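Side-chain contact in probable hydrolase (Pseudomonas aeruginosa, PDB 3OM8), which is probably an alpha/beta-fold hydrolase, perhaps acting as a 3-oxoadipate enol-lactonase: residues His41-Gln46 / Leu247-Phe252. Numbering follows the deposited sequence.
Sequences HMWDAQ and LSNVEF
ND2 of N249 reaches out of the short helix 248-251 and gives its hydrogens to two oxygens of segment 41-46. The stronger bond goes to OE1 of Q46, 2.9 Å from N249 ND2 and nearly straight at 172° about the hydrogen. Q46 OE1 lies almost in the amide plane of N249, yet the donor stands above the carbonyl plane of Q46 rather than on a lone pair; the two amide planes are 75° apart. The second bond, from N249 ND2 to the backbone O of M42, is weak: 3.3 Å long and bent. With CG set between its own backbone N and carbonyl carbon (chi1 68°), N249 holds its amide out toward segment 41-46. Q46 bends at chi2 to bring its carboxamide across the N249 side chain, and its NE2 bonds to E257 on helix 253-264. The loop after strand 29-33 is thereby tied to the segment that follows H246, the presumed histidine of a Ser-His-Asp triad with S101 and D219, as in other alpha/beta hydrolases. W43 flanks the same amide obliquely, its CE3 3.6 Å from N249 ND2; its indole NE1 bonds N34, and L100, just before the presumed nucleophile, touches both W43 and N249. OD1 of N249 is buried here without a polar partner in the model. At the start of segment 41-46, on the exposed side, ND1 of H41 bonds D44 OD1 at 2.8 Å on the syn side of the carboxylate, while OD2 of D44 makes a salt bridge to R58.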
# COMPACT_ATOMS: atom_id res chain seq x y z
N HIS B 41 17.44 19.90 -8.74
CA HIS B 41 18.10 18.88 -9.54
C HIS B 41 17.86 17.45 -9.02
O HIS B 41 18.30 16.48 -9.63
CB HIS B 41 19.59 19.17 -9.69
CG HIS B 41 19.88 20.28 -10.64
ND1 HIS B 41 19.75 20.15 -12.01
CD2 HIS B 41 20.30 21.56 -10.43
CE1 HIS B 41 20.07 21.28 -12.60
NE2 HIS B 41 20.41 22.15 -11.66
N MSE B 42 17.17 17.32 -7.89
CA MSE B 42 16.87 15.98 -7.40
C MSE B 42 15.84 15.31 -8.32
O MSE B 42 15.65 14.11 -8.25
CB MSE B 42 16.39 16.00 -5.95
CG MSE B 42 15.00 16.56 -5.76
SE MSE B 42 14.29 16.15 -3.99
CE MSE B 42 12.44 16.61 -4.23
N TRP B 43 15.19 16.11 -9.17
CA TRP B 43 14.19 15.60 -10.11
C TRP B 43 14.71 15.43 -11.54
O TRP B 43 13.93 15.12 -12.44
CB TRP B 43 12.97 16.51 -10.17
CG TRP B 43 12.31 16.79 -8.86
CD1 TRP B 43 12.36 17.96 -8.15
CD2 TRP B 43 11.46 15.91 -8.12
NE1 TRP B 43 11.60 17.84 -7.00
CE2 TRP B 43 11.04 16.59 -6.96
CE3 TRP B 43 11.02 14.59 -8.32
CZ2 TRP B 43 10.20 16.02 -6.00
CZ3 TRP B 43 10.19 14.01 -7.36
CH2 TRP B 43 9.79 14.73 -6.22
N ASP B 44 16.01 15.65 -11.77
CA ASP B 44 16.55 15.60 -13.14
C ASP B 44 16.16 14.32 -13.89
O ASP B 44 15.85 14.36 -15.08
CB ASP B 44 18.08 15.75 -13.15
CG ASP B 44 18.55 17.20 -12.90
OD1 ASP B 44 19.76 17.40 -12.63
OD2 ASP B 44 17.73 18.14 -13.00
N ALA B 45 16.19 13.18 -13.20
CA ALA B 45 15.92 11.90 -13.85
C ALA B 45 14.47 11.79 -14.34
O ALA B 45 14.21 11.14 -15.34
CB ALA B 45 16.28 10.73 -12.92
N GLN B 46 13.56 12.44 -13.63
CA GLN B 46 12.13 12.39 -13.93
C GLN B 46 11.68 13.30 -15.06
O GLN B 46 10.57 13.16 -15.57
CB GLN B 46 11.31 12.73 -12.68
CG GLN B 46 11.15 11.59 -11.71
CD GLN B 46 12.44 11.22 -11.04
OE1 GLN B 46 13.03 12.03 -10.31
NE2 GLN B 46 12.92 10.00 -11.28
N LEU B 247 13.94 8.70 -0.54
CA LEU B 247 13.87 9.36 -1.84
C LEU B 247 13.45 8.32 -2.88
O LEU B 247 14.26 7.84 -3.67
CB LEU B 247 15.21 9.99 -2.21
CG LEU B 247 15.78 11.08 -1.28
CD1 LEU B 247 17.25 11.24 -1.51
CD2 LEU B 247 15.07 12.41 -1.46
N SER B 248 12.17 7.98 -2.87
CA SER B 248 11.69 6.85 -3.66
C SER B 248 11.80 7.08 -5.17
O SER B 248 11.98 6.14 -5.92
CB SER B 248 10.29 6.43 -3.23
OG SER B 248 9.38 7.52 -3.31
N ASN B 249 11.76 8.34 -5.60
CA ASN B 249 12.00 8.66 -7.01
C ASN B 249 13.41 8.30 -7.44
O ASN B 249 13.66 8.00 -8.60
CB ASN B 249 11.72 10.13 -7.32
CG ASN B 249 12.73 11.08 -6.66
OD1 ASN B 249 12.94 11.05 -5.44
ND2 ASN B 249 13.35 11.94 -7.46
N VAL B 250 14.34 8.32 -6.48
CA VAL B 250 15.73 7.98 -6.77
C VAL B 250 15.91 6.45 -6.85
O VAL B 250 16.57 5.92 -7.74
CB VAL B 250 16.67 8.59 -5.70
CG1 VAL B 250 18.12 8.12 -5.90
CG2 VAL B 250 16.57 10.11 -5.73
N GLU B 251 15.31 5.75 -5.90
CA GLU B 251 15.48 4.31 -5.81
C GLU B 251 14.69 3.54 -6.88
O GLU B 251 15.17 2.55 -7.41
CB GLU B 251 15.05 3.83 -4.43
CG GLU B 251 16.10 3.93 -3.35
CD GLU B 251 15.58 3.41 -2.04
OE1 GLU B 251 15.17 4.25 -1.22
OE2 GLU B 251 15.54 2.16 -1.85
N PHE B 252 13.48 3.99 -7.18
CA PHE B 252 12.61 3.29 -8.12
C PHE B 252 11.95 4.29 -9.04
O PHE B 252 10.76 4.56 -8.91
CB PHE B 252 11.56 2.51 -7.34
CG PHE B 252 12.16 1.52 -6.39
CD1 PHE B 252 12.65 0.31 -6.85
CD2 PHE B 252 12.25 1.81 -5.04
CE1 PHE B 252 13.22 -0.59 -5.98
CE2 PHE B 252 12.81 0.90 -4.17
CZ PHE B 252 13.30 -0.30 -4.64